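Local structure of putative curved DNA-binding protein (Chaetomium thermophilum var. thermophilum DSM 1495, 4IPA) at residues A[45-50]-A[116-121]; A[87-90]-A[95-98]; A[134-139]-A[144-149]; A[157-162]-A[365-370]. The protein probably acts in ribosome biogenesis as an Arx1 protein built on the methionine aminopeptidase fold, and may also bind DNA. All blocks are in the same frame, centred on the assembly; numbering follows the deposited sequence.

Contact 1: A[45-50]-A[116-121]; sequences KLCVPG and IKIQLG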
loop_
_atom_site.group_PDB
_atom_site.type_symbol
_atom_site.label_atom_id
_atom_site.label_comp_id
_atom_site.label_asym_id
_atom_site.label_seq_id
_atom_site.Cartn_x
_atom_site.Cartn_y
_atom_site.Cartn_z
ATOM N N LYS A 45 -12.128 -7.125 10.637
ATOM C CA LYS A 45 -12.962 -7.647 11.721
ATOM C C LYS A 45 -12.235 -8.712 12.556
ATOM O O LYS A 45 -12.523 -8.881 13.731
ATOM C CB LYS A 45 -14.270 -8.212 11.153
ATOM C CG LYS A 45 -15.260 -7.129 10.733
ATOM C CD LYS A 45 -16.297 -7.635 9.735
ATOM C CE LYS A 45 -17.172 -8.740 10.310
ATOM N NZ LYS A 45 -18.201 -9.173 9.312
ATOM N N LEU A 46 -11.293 -9.428 11.947
ATOM C CA LEU A 46 -10.528 -10.432 12.682
ATOM C C LEU A 46 -9.444 -9.814 13.561
ATOM O O LEU A 46 -8.916 -10.489 14.443
ATOM C CB LEU A 46 -9.903 -11.470 11.734
ATOM C CG LEU A 46 -10.864 -12.216 10.794
ATOM C CD1 LEU A 46 -10.106 -13.151 9.840
ATOM C CD2 LEU A 46 -11.914 -12.991 11.580
ATOM N N CYS A 47 -9.110 -8.541 13.331
ATOM C CA CYS A 47 -7.985 -7.929 14.043
ATOM C C CYS A 47 -8.351 -7.415 15.434
ATOM O O CYS A 47 -8.249 -6.220 15.714
ATOM C CB CYS A 47 -7.332 -6.819 13.211
ATOM S SG CYS A 47 -6.582 -7.416 11.681
ATOM N N VAL A 48 -8.766 -8.332 16.298
ATOM C CA VAL A 48 -9.094 -8.003 17.675
ATOM C C VAL A 48 -7.919 -8.358 18.599
ATOM O O VAL A 48 -7.090 -9.209 18.265
ATOM C CB VAL A 48 -10.380 -8.732 18.126
ATOM C CG1 VAL A 48 -11.525 -8.465 17.143
ATOM C CG2 VAL A 48 -10.135 -10.222 18.241
ATOM N N PRO A 49 -7.835 -7.698 19.760
ATOM C CA PRO A 49 -6.761 -8.018 20.706
ATOM C C PRO A 49 -6.739 -9.510 21.018
ATOM O O PRO A 49 -7.805 -10.095 21.240
ATOM C CB PRO A 49 -7.152 -7.218 21.944
ATOM C CG PRO A 49 -7.884 -6.033 21.378
ATOM C CD PRO A 49 -8.698 -6.614 20.257
ATOM N N GLY A 50 -5.554 -10.118 21.003
ATOM C CA GLY A 50 -5.416 -11.533 21.310
ATOM C C GLY A 50 -5.348 -12.435 20.085
ATOM O O GLY A 50 -4.871 -13.578 20.171
ATOM N N ILE A 116 -2.738 -1.024 13.485
ATOM C CA ILE A 116 -2.448 -2.212 12.694
ATOM C C ILE A 116 -2.637 -1.886 11.222
ATOM O O ILE A 116 -3.701 -1.389 10.829
ATOM C CB ILE A 116 -3.426 -3.381 13.057
ATOM C CG1 ILE A 116 -3.388 -3.690 14.562
ATOM C CG2 ILE A 116 -3.123 -4.620 12.234
ATOM C CD1 ILE A 116 -1.991 -3.947 15.084
ATOM N N LYS A 117 -1.615 -2.161 10.414
ATOM C CA LYS A 117 -1.685 -1.938 8.973
ATOM C C LYS A 117 -2.119 -3.214 8.299
ATOM O O LYS A 117 -1.486 -4.249 8.452
ATOM C CB LYS A 117 -0.338 -1.491 8.391
ATOM C CG LYS A 117 -0.028 -0.044 8.611
ATOM C CD LYS A 117 0.144 0.244 10.094
ATOM C CE LYS A 117 1.400 -0.432 10.645
ATOM N NZ LYS A 117 1.623 -0.056 12.081
ATOM N N ILE A 118 -3.213 -3.132 7.563
ATOM C CA ILE A 118 -3.700 -4.269 6.820
ATOM C C ILE A 118 -3.590 -3.939 5.339
ATOM O O ILE A 118 -4.248 -3.028 4.830
ATOM C CB ILE A 118 -5.131 -4.607 7.219
ATOM C CG1 ILE A 118 -5.192 -4.821 8.737
ATOM C CG2 ILE A 118 -5.608 -5.857 6.478
ATOM C CD1 ILE A 118 -6.333 -4.115 9.412
ATOM N N GLN A 119 -2.702 -4.651 4.667
ATOM C CA GLN A 119 -2.436 -4.422 3.259
ATOM C C GLN A 119 -2.561 -5.745 2.530
ATOM O O GLN A 119 -1.961 -6.755 2.923
ATOM C CB GLN A 119 -1.047 -3.816 3.065
ATOM C CG GLN A 119 -0.590 -3.667 1.616
ATOM C CD GLN A 119 0.621 -2.734 1.509
ATOM O OE1 GLN A 119 1.441 -2.836 0.588
ATOM N NE2 GLN A 119 0.732 -1.816 2.468
ATOM N N LEU A 120 -3.355 -5.734 1.471
ATOM C CA LEU A 120 -3.590 -6.936 0.700
ATOM C C LEU A 120 -4.107 -6.506 -0.651
ATOM O O LEU A 120 -4.339 -5.323 -0.872
ATOM C CB LEU A 120 -4.614 -7.821 1.412
ATOM C CG LEU A 120 -5.968 -7.197 1.744
ATOM C CD1 LEU A 120 -6.935 -7.353 0.579
ATOM C CD2 LEU A 120 -6.549 -7.849 3.014
ATOM N N GLY A 121 -4.285 -7.451 -1.561
ATOM C CA GLY A 121 -4.867 -7.108 -2.839
ATOM C C GLY A 121 -5.063 -8.254 -3.798
ATOM O O GLY A 121 -4.418 -9.307 -3.687
#
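An inverse gamma turn centred on C47, just past the end of helix 23-46, sets the cysteine against I116 and I118 of strand 115-124. This strand is the middle one of an antiparallel three-stranded sheet, part of the domain that the protein shares with the M24 metallopeptidases. C47 carries this side of the contact alone. Its backbone (phi -83°, psi 62°) makes the turn, and its CB points at the strand. With SG anti to the carbonyl carbon and beside the backbone N, the sulfur comes over the end of the I118 side chain. SG lies 4.0 Å from I118 CD1 and 4.2 Å from I118 CG1, so the sulfur lies beside the last C-C bond of the isoleucine and not against one methyl alone. The same sulfur is 4.5 Å from I116 CG2, a looser touch two residues back along the strand. I116 and I118 can share one partner because alternate residues of a strand face the same way, while K117 points to the opposite face of the sheet. The interaction is purely apolar and small, but all three residues are buried. The sulfur therefore sits against hydrocarbon, in loose van der Waals contact. C47 also touches I135 of the adjacent strand 127-136 and I56 of helix 53-69. I118 is covered by L40, V43 and S44 of helix 23-46, so the turn lies where two helices come down onto neighbouring strands of the sheet.

Contact 2: A[87-90]-A[95-98]; sequences VSPA and PYTP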
loop_
_atom_site.group_PDB
_atom_site.type_symbol
_atom_site.label_atom_id
_atom_site.label_comp_id
_atom_site.label_asym_id
_atom_site.label_seq_id
_atom_site.Cartn_x
_atom_site.Cartn_y
_atom_site.Cartn_z
ATOM N N VAL A 87 -0.531 -8.200 8.085
ATOM C CA VAL A 87 -1.094 -7.580 9.270
ATOM C C VAL A 87 0.069 -7.121 10.124
ATOM O O VAL A 87 0.757 -7.935 10.723
ATOM C CB VAL A 87 -1.994 -8.578 10.017
ATOM C CG1 VAL A 87 -2.458 -8.019 11.359
ATOM C CG2 VAL A 87 -3.192 -8.956 9.133
ATOM N N SER A 88 0.301 -5.811 10.150
ATOM C CA SER A 88 1.536 -5.270 10.702
ATOM C C SER A 88 1.309 -4.471 11.980
ATOM O O SER A 88 0.551 -3.498 11.984
ATOM C CB SER A 88 2.250 -4.405 9.661
ATOM O OG SER A 88 2.374 -5.114 8.445
ATOM N N PRO A 89 1.968 -4.892 13.076
ATOM C CA PRO A 89 1.868 -4.170 14.354
ATOM C C PRO A 89 2.418 -2.735 14.294
ATOM O O PRO A 89 2.876 -2.269 13.242
ATOM C CB PRO A 89 2.697 -5.022 15.322
ATOM C CG PRO A 89 2.720 -6.407 14.707
ATOM C CD PRO A 89 2.730 -6.146 13.197
ATOM N N ALA A 90 2.392 -2.081 15.455
ATOM C CA ALA A 90 2.573 -0.644 15.613
ATOM C C ALA A 90 3.766 -0.024 14.898
ATOM O O ALA A 90 3.599 0.939 14.135
ATOM C CB ALA A 90 2.596 -0.279 17.103
ATOM N N PRO A 95 5.179 -4.712 5.106
ATOM C CA PRO A 95 3.972 -5.502 5.390
ATOM C C PRO A 95 4.361 -6.857 5.987
ATOM O O PRO A 95 5.203 -7.541 5.410
ATOM C CB PRO A 95 3.335 -5.687 4.008
ATOM C CG PRO A 95 3.850 -4.549 3.193
ATOM C CD PRO A 95 5.231 -4.229 3.713
ATOM N N TYR A 96 3.744 -7.228 7.110
ATOM C CA TYR A 96 4.133 -8.392 7.889
ATOM C C TYR A 96 3.286 -9.631 7.558
ATOM O O TYR A 96 2.056 -9.558 7.522
ATOM C CB TYR A 96 4.010 -8.057 9.380
ATOM C CG TYR A 96 4.634 -9.066 10.314
ATOM C CD1 TYR A 96 5.959 -9.457 10.159
ATOM C CD2 TYR A 96 3.911 -9.602 11.370
ATOM C CE1 TYR A 96 6.541 -10.382 11.025
ATOM C CE2 TYR A 96 4.478 -10.519 12.232
ATOM C CZ TYR A 96 5.799 -10.905 12.060
ATOM O OH TYR A 96 6.369 -11.821 12.927
ATOM N N THR A 97 3.945 -10.765 7.328
ATOM C CA THR A 97 3.247 -12.017 7.008
ATOM C C THR A 97 4.156 -13.230 7.274
ATOM O O THR A 97 4.713 -13.816 6.353
ATOM C CB THR A 97 2.690 -12.026 5.550
ATOM O OG1 THR A 97 2.299 -13.353 5.172
ATOM C CG2 THR A 97 3.728 -11.513 4.561
ATOM N N PRO A 98 4.284 -13.615 8.556
ATOM C CA PRO A 98 5.337 -14.533 9.010
ATOM C C PRO A 98 5.101 -16.014 8.685
ATOM O O PRO A 98 3.996 -16.409 8.307
ATOM C CB PRO A 98 5.350 -14.310 10.521
ATOM C CG PRO A 98 3.934 -13.979 10.852
ATOM C CD PRO A 98 3.388 -13.215 9.653
#
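S88 turns its OG anti to its own carbonyl carbon (chi1 -51°), which carries the hydroxyl over to the backbone of Y96. Y96 in turn has its CG anti to the backbone N (chi1 -168°), and the ring swings clear of that amide toward V87 O and P89. The Y96 N-H gives its hydrogen bond to S88 OG, 2.9 Å away and moderately bent at 147°. One residue back, V87 N donates to Y96 O at 3.0 Å, approaching in the carbonyl plane. Y96 is thus held at both its amide and its carbonyl, one bond going to a side chain and the other to the main chain. S88 OG also lies 3.5 Å from P95 CA, close against the incoming loop. Strand 79-88 is an outermost strand of the three-stranded antiparallel sheet. Its inner side pairs S88 with K117, and its outer side takes up the 95-98 loop through these two bonds. With an alanine at S88, the buried Y96 N-H would probably be left without its acceptor and, of the two hydrogen bonds described here, only that of V87 would remain. The Y96 ring has V87 O at its edge, in the ring plane, 3.6 Å from CD2. P89 CD approaches the same CD2 obliquely, at 4.1 Å. Over one face P98 CD sits 3.9 Å above the plane, displaced toward the rim. F92 meets the ring edge to face, and the phenol oxygen ends in a hydrogen bond with E105 OE1.

Contact 3: A[134-139]-A[144-149]; sequences TIVAKN and DVIEGR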
loop_
_atom_site.group_PDB
_atom_site.type_symbol
_atom_site.label_atom_id
_atom_site.label_comp_id
_atom_site.label_asym_id
_atom_site.label_seq_id
_atom_site.Cartn_x
_atom_site.Cartn_y
_atom_site.Cartn_z
ATOM N N THR A 134 -5.188 1.482 7.987
ATOM C CA THR A 134 -4.698 1.326 9.343
ATOM C C THR A 134 -5.882 1.436 10.309
ATOM O O THR A 134 -6.653 2.392 10.258
ATOM C CB THR A 134 -3.627 2.364 9.687
ATOM O OG1 THR A 134 -2.507 2.192 8.814
ATOM C CG2 THR A 134 -3.160 2.199 11.143
ATOM N N ILE A 135 -6.032 0.442 11.172
ATOM C CA ILE A 135 -7.102 0.454 12.154
ATOM C C ILE A 135 -6.518 0.370 13.560
ATOM O O ILE A 135 -5.343 0.009 13.740
ATOM C CB ILE A 135 -8.052 -0.730 11.962
ATOM C CG1 ILE A 135 -7.288 -2.038 12.158
ATOM C CG2 ILE A 135 -8.735 -0.668 10.580
ATOM C CD1 ILE A 135 -8.176 -3.200 12.354
ATOM N N VAL A 136 -7.336 0.722 14.549
ATOM C CA VAL A 136 -6.967 0.594 15.951
ATOM C C VAL A 136 -7.484 -0.741 16.461
ATOM O O VAL A 136 -8.679 -1.031 16.392
ATOM C CB VAL A 136 -7.543 1.741 16.800
ATOM C CG1 VAL A 136 -7.194 1.557 18.285
ATOM C CG2 VAL A 136 -7.018 3.072 16.302
ATOM N N ALA A 137 -6.577 -1.574 16.946
ATOM C CA ALA A 137 -6.967 -2.880 17.438
ATOM C C ALA A 137 -7.899 -2.729 18.643
ATOM O O ALA A 137 -7.583 -2.025 19.597
ATOM C CB ALA A 137 -5.745 -3.691 17.795
ATOM N N LYS A 138 -9.048 -3.386 18.594
ATOM C CA LYS A 138 -10.012 -3.255 19.675
ATOM C C LYS A 138 -11.163 -4.233 19.499
ATOM O O LYS A 138 -11.362 -4.779 18.418
ATOM C CB LYS A 138 -10.559 -1.824 19.709
ATOM C CG LYS A 138 -11.540 -1.538 18.586
ATOM C CD LYS A 138 -11.928 -0.068 18.543
ATOM C CE LYS A 138 -12.551 0.289 17.201
ATOM N NZ LYS A 138 -11.554 0.214 16.077
ATOM N N ASN A 139 -11.918 -4.447 20.571
ATOM C CA ASN A 139 -13.113 -5.285 20.520
ATOM C C ASN A 139 -14.335 -4.511 20.056
ATOM O O ASN A 139 -14.379 -3.284 20.147
ATOM C CB ASN A 139 -13.379 -5.934 21.877
ATOM C CG ASN A 139 -12.340 -6.976 22.224
ATOM O OD1 ASN A 139 -11.611 -6.845 23.213
ATOM N ND2 ASN A 139 -12.248 -8.018 21.394
ATOM N N ASP A 144 -15.141 4.028 20.090
ATOM C CA ASP A 144 -14.653 4.310 18.743
ATOM C C ASP A 144 -13.608 5.419 18.735
ATOM O O ASP A 144 -12.766 5.491 17.836
ATOM C CB ASP A 144 -15.823 4.684 17.830
ATOM C CG ASP A 144 -16.647 3.478 17.414
ATOM O OD1 ASP A 144 -16.042 2.425 17.112
ATOM O OD2 ASP A 144 -17.895 3.581 17.398
ATOM N N VAL A 145 -13.653 6.265 19.755
ATOM C CA VAL A 145 -12.832 7.469 19.806
ATOM C C VAL A 145 -11.322 7.209 19.842
ATOM O O VAL A 145 -10.844 6.293 20.505
ATOM C CB VAL A 145 -13.245 8.383 20.982
ATOM C CG1 VAL A 145 -12.210 9.473 21.216
ATOM C CG2 VAL A 145 -14.608 8.995 20.707
ATOM N N ILE A 146 -10.589 8.033 19.104
ATOM C CA ILE A 146 -9.144 8.004 19.094
ATOM C C ILE A 146 -8.659 9.349 19.590
ATOM O O ILE A 146 -9.122 10.394 19.140
ATOM C CB ILE A 146 -8.627 7.738 17.696
ATOM C CG1 ILE A 146 -9.220 6.429 17.180
ATOM C CG2 ILE A 146 -7.107 7.674 17.696
ATOM C CD1 ILE A 146 -9.364 6.372 15.686
ATOM N N GLU A 147 -7.746 9.333 20.547
ATOM C CA GLU A 147 -7.311 10.580 21.155
ATOM C C GLU A 147 -5.801 10.612 21.304
ATOM O O GLU A 147 -5.099 9.723 20.802
ATOM C CB GLU A 147 -8.005 10.781 22.511
ATOM C CG GLU A 147 -8.193 9.491 23.285
ATOM C CD GLU A 147 -9.235 9.589 24.405
ATOM O OE1 GLU A 147 -9.703 10.708 24.712
ATOM O OE2 GLU A 147 -9.588 8.535 24.976
ATOM N N GLY A 148 -5.310 11.647 21.987
ATOM C CA GLY A 148 -3.892 11.799 22.263
ATOM C C GLY A 148 -3.065 11.941 20.998
ATOM O O GLY A 148 -3.552 12.413 19.976
ATOM N N ARG A 149 -1.810 11.514 21.063
ATOM C CA ARG A 149 -0.919 11.653 19.920
ATOM C C ARG A 149 -1.287 10.620 18.858
ATOM O O ARG A 149 -0.906 10.754 17.692
ATOM C CB ARG A 149 0.534 11.512 20.349
ATOM C CG ARG A 149 0.940 12.527 21.396
ATOM C CD ARG A 149 1.288 13.864 20.760
ATOM N NE ARG A 149 2.551 13.773 20.029
ATOM C CZ ARG A 149 2.685 14.062 18.743
ATOM N NH1 ARG A 149 1.631 14.469 18.049
ATOM N NH2 ARG A 149 3.867 13.954 18.156
HETATM O O HOH W 1 -11.135 3.041 16.794
#
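V136 and K138 bring two different kinds of surface to the turn that leads into helix 148-167: the valine meets I146 and the lysine meets D144. V136 ends strand 127-136, and its CG2 lies 4.1 Å from both CG1 and CD1 of I146. The two side chains run past one another in opposite directions, and a single valine methyl rests against the outer end of the isoleucine. V136 also touches Q150 and F154 of the helix, and I146 packs on F370. K138 starts with CG between its backbone N and carbonyl carbon (chi1 74°), runs nearly extended, and bends at its last torsion (chi4 -68°). That final bend turns K138 NZ back to V136 O, which it meets at 3.1 Å, in the carbonyl plane and on a lone pair. K138 NZ also donates to a water at 2.9 Å, and the water in turn donates to D144 O, 3.1 Å away. Across the D144 side chain the lysine runs at about a right angle, with CE 4.1 Å from OD1. The charged atoms themselves, K138 NZ and D144 OD1, stay 5.1 Å apart. A methionine in place of K138 would probably strip V136 O of this donor and break the water link to D144 O, which also accepts from K369 NZ. The chemistry is that of a partly solvated edge: the lysine serves its own strand end and reaches the far segment through water, while the opposite charges probably attract only weakly, without forming a salt bridge.

Contact 4: A[157-162]-A[365-370]; sequences TYYANE and WDLSKF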
loop_
_atom_site.group_PDB
_atom_site.type_symbol
_atom_site.label_atom_id
_atom_site.label_comp_id
_atom_site.label_asym_id
_atom_site.label_seq_id
_atom_site.Cartn_x
_atom_site.Cartn_y
_atom_site.Cartn_z
ATOM N N THR A 157 -1.710 11.205 8.633
ATOM C CA THR A 157 -1.690 10.244 7.545
ATOM C C THR A 157 -2.869 10.487 6.608
ATOM O O THR A 157 -2.721 10.473 5.394
ATOM C CB THR A 157 -1.727 8.809 8.066
ATOM O OG1 THR A 157 -0.713 8.636 9.067
ATOM C CG2 THR A 157 -1.472 7.841 6.924
ATOM N N TYR A 158 -4.039 10.718 7.193
ATOM C CA TYR A 158 -5.230 11.034 6.432
ATOM C C TYR A 158 -4.999 12.255 5.535
ATOM O O TYR A 158 -5.266 12.206 4.330
ATOM C CB TYR A 158 -6.416 11.284 7.379
ATOM C CG TYR A 158 -7.709 11.663 6.690
ATOM C CD1 TYR A 158 -8.015 12.993 6.411
ATOM C CD2 TYR A 158 -8.626 10.691 6.312
ATOM C CE1 TYR A 158 -9.203 13.337 5.791
ATOM C CE2 TYR A 158 -9.814 11.029 5.678
ATOM C CZ TYR A 158 -10.097 12.348 5.421
ATOM O OH TYR A 158 -11.284 12.672 4.793
ATOM N N TYR A 159 -4.524 13.353 6.116
ATOM C CA TYR A 159 -4.374 14.579 5.336
ATOM C C TYR A 159 -3.207 14.515 4.385
ATOM O O TYR A 159 -3.258 15.093 3.306
ATOM C CB TYR A 159 -4.337 15.839 6.213
ATOM C CG TYR A 159 -5.714 16.211 6.687
ATOM C CD1 TYR A 159 -6.686 16.627 5.785
ATOM C CD2 TYR A 159 -6.067 16.096 8.026
ATOM C CE1 TYR A 159 -7.968 16.952 6.214
ATOM C CE2 TYR A 159 -7.347 16.417 8.465
ATOM C CZ TYR A 159 -8.293 16.841 7.556
ATOM O OH TYR A 159 -9.571 17.160 7.986
ATOM N N ALA A 160 -2.159 13.797 4.768
ATOM C CA ALA A 160 -1.069 13.583 3.837
ATOM C C ALA A 160 -1.631 12.920 2.569
ATOM O O ALA A 160 -1.278 13.293 1.443
ATOM C CB ALA A 160 0.005 12.721 4.479
ATOM N N ASN A 161 -2.526 11.951 2.762
ATOM C CA ASN A 161 -3.121 11.213 1.650
ATOM C C ASN A 161 -4.007 12.104 0.766
ATOM O O ASN A 161 -3.912 12.067 -0.466
ATOM C CB ASN A 161 -3.905 10.003 2.162
ATOM C CG ASN A 161 -4.317 9.061 1.052
ATOM O OD1 ASN A 161 -3.513 8.722 0.188
ATOM N ND2 ASN A 161 -5.588 8.641 1.058
ATOM N N GLU A 162 -4.850 12.912 1.403
ATOM C CA GLU A 162 -5.709 13.855 0.691
ATOM C C GLU A 162 -4.899 14.875 -0.107
ATOM O O GLU A 162 -5.269 15.227 -1.225
ATOM C CB GLU A 162 -6.645 14.588 1.660
ATOM C CG GLU A 162 -7.666 13.676 2.330
ATOM C CD GLU A 162 -8.586 12.986 1.328
ATOM O OE1 GLU A 162 -9.185 13.691 0.491
ATOM O OE2 GLU A 162 -8.712 11.741 1.376
ATOM N N TRP A 365 -12.417 7.368 6.582
ATOM C CA TRP A 365 -12.387 7.494 8.027
ATOM C C TRP A 365 -13.393 8.527 8.506
ATOM O O TRP A 365 -13.518 9.607 7.929
ATOM C CB TRP A 365 -10.996 7.898 8.508
ATOM C CG TRP A 365 -9.978 6.823 8.369
ATOM C CD1 TRP A 365 -10.195 5.519 8.011
ATOM C CD2 TRP A 365 -8.567 6.954 8.579
ATOM N NE1 TRP A 365 -9.001 4.838 7.986
ATOM C CE2 TRP A 365 -7.988 5.695 8.334
ATOM C CE3 TRP A 365 -7.740 8.015 8.945
ATOM C CZ2 TRP A 365 -6.613 5.468 8.449
ATOM C CZ3 TRP A 365 -6.379 7.790 9.055
ATOM C CH2 TRP A 365 -5.829 6.528 8.804
ATOM N N ASP A 366 -14.108 8.185 9.566
ATOM C CA ASP A 366 -14.988 9.136 10.221
ATOM C C ASP A 366 -14.115 10.078 11.047
ATOM O O ASP A 366 -13.577 9.686 12.089
ATOM C CB ASP A 366 -15.969 8.386 11.114
ATOM C CG ASP A 366 -16.869 9.311 11.903
ATOM O OD1 ASP A 366 -16.935 10.519 11.579
ATOM O OD2 ASP A 366 -17.504 8.819 12.856
ATOM N N LEU A 367 -13.960 11.309 10.570
ATOM C CA LEU A 367 -13.084 12.274 11.215
ATOM C C LEU A 367 -13.633 12.718 12.557
ATOM O O LEU A 367 -12.885 13.216 13.392
ATOM C CB LEU A 367 -12.853 13.489 10.319
ATOM C CG LEU A 367 -12.123 13.202 9.012
ATOM C CD1 LEU A 367 -12.097 14.432 8.110
ATOM C CD2 LEU A 367 -10.706 12.691 9.274
ATOM N N SER A 368 -14.936 12.535 12.769
ATOM C CA SER A 368 -15.542 12.948 14.032
ATOM C C SER A 368 -14.966 12.178 15.218
ATOM O O SER A 368 -15.066 12.638 16.354
ATOM C CB SER A 368 -17.066 12.799 14.004
ATOM O OG SER A 368 -17.460 11.440 14.027
ATOM N N LYS A 369 -14.356 11.021 14.949
ATOM C CA LYS A 369 -13.843 10.139 16.002
ATOM C C LYS A 369 -12.448 10.533 16.527
ATOM O O LYS A 369 -11.983 9.978 17.530
ATOM C CB LYS A 369 -13.823 8.677 15.522
ATOM C CG LYS A 369 -15.153 7.908 15.670
ATOM C CD LYS A 369 -15.346 6.855 14.542
ATOM C CE LYS A 369 -14.963 5.398 14.924
ATOM N NZ LYS A 369 -13.488 5.068 14.964
ATOM N N PHE A 370 -11.794 11.478 15.850
ATOM C CA PHE A 370 -10.435 11.896 16.205
ATOM C C PHE A 370 -10.462 13.131 17.108
ATOM O O PHE A 370 -11.126 14.124 16.789
ATOM C CB PHE A 370 -9.596 12.174 14.946
ATOM C CG PHE A 370 -9.423 10.979 14.065
ATOM C CD1 PHE A 370 -8.573 9.954 14.432
ATOM C CD2 PHE A 370 -10.129 10.865 12.881
ATOM C CE1 PHE A 370 -8.427 8.822 13.632
ATOM C CE2 PHE A 370 -9.981 9.749 12.069
ATOM C CZ PHE A 370 -9.129 8.718 12.451
#
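A small aromatic cluster on the surface of helix 148-167 receives L367, which sits at the start of a 3-10 turn, and W365 just before it. L367 CD2 stands almost exactly over the middle of the Y158 ring, 3.8 Å from its centroid and 6° off the normal, a well-centred CH-pi contact. The other methyl, CD1, lies by the phenol end of the ring, 3.8 Å from Y158 OH and 3.7 Å from Y159 OH. Y158 has its CG anti to the backbone N (chi1 178°), which throws the ring out from the helix under L367; W365 meets the base of the same side chain, its CE3 coming obliquely to Y158 CD2 at 3.9 Å. The helix is one that backs the sheets of the pita-bread fold of the M24 family: T157, on its inner side, touches strands 250-258 and 342-352. W365 also spans to the sheets, touching C343 and L345 and bonding D133 OD1 through NE1. Beside L367 an Asx turn shapes the chain: D366 OD1 accepts from S368 N at 3.1 Å and from S368 OG at 2.7 Å, both on the same face of the carboxylate.

In the fold
Three of the contacts share one antiparallel sheet. Contact 1 uses its middle strand, contact 2 lies at the end of strand 79-88 and contact 3 at the end of strand 127-136. Contacts 1 and 2 have centres about 9 Å apart, and K117 NZ reaches P89 O at 2.8 Å. Contacts 1 and 3 are about 13 Å apart between centres and are joined by I116 N to I135 O at 2.8 Å. Contact 4 lies beyond contact 3, about 12 Å away between centres; both draw on helix 148-167, and I146 N meets K369 O at 2.9 Å. Contacts 2 and 4 are farthest apart, about 22 Å between centres. None of the four contacts includes a metal or ligand.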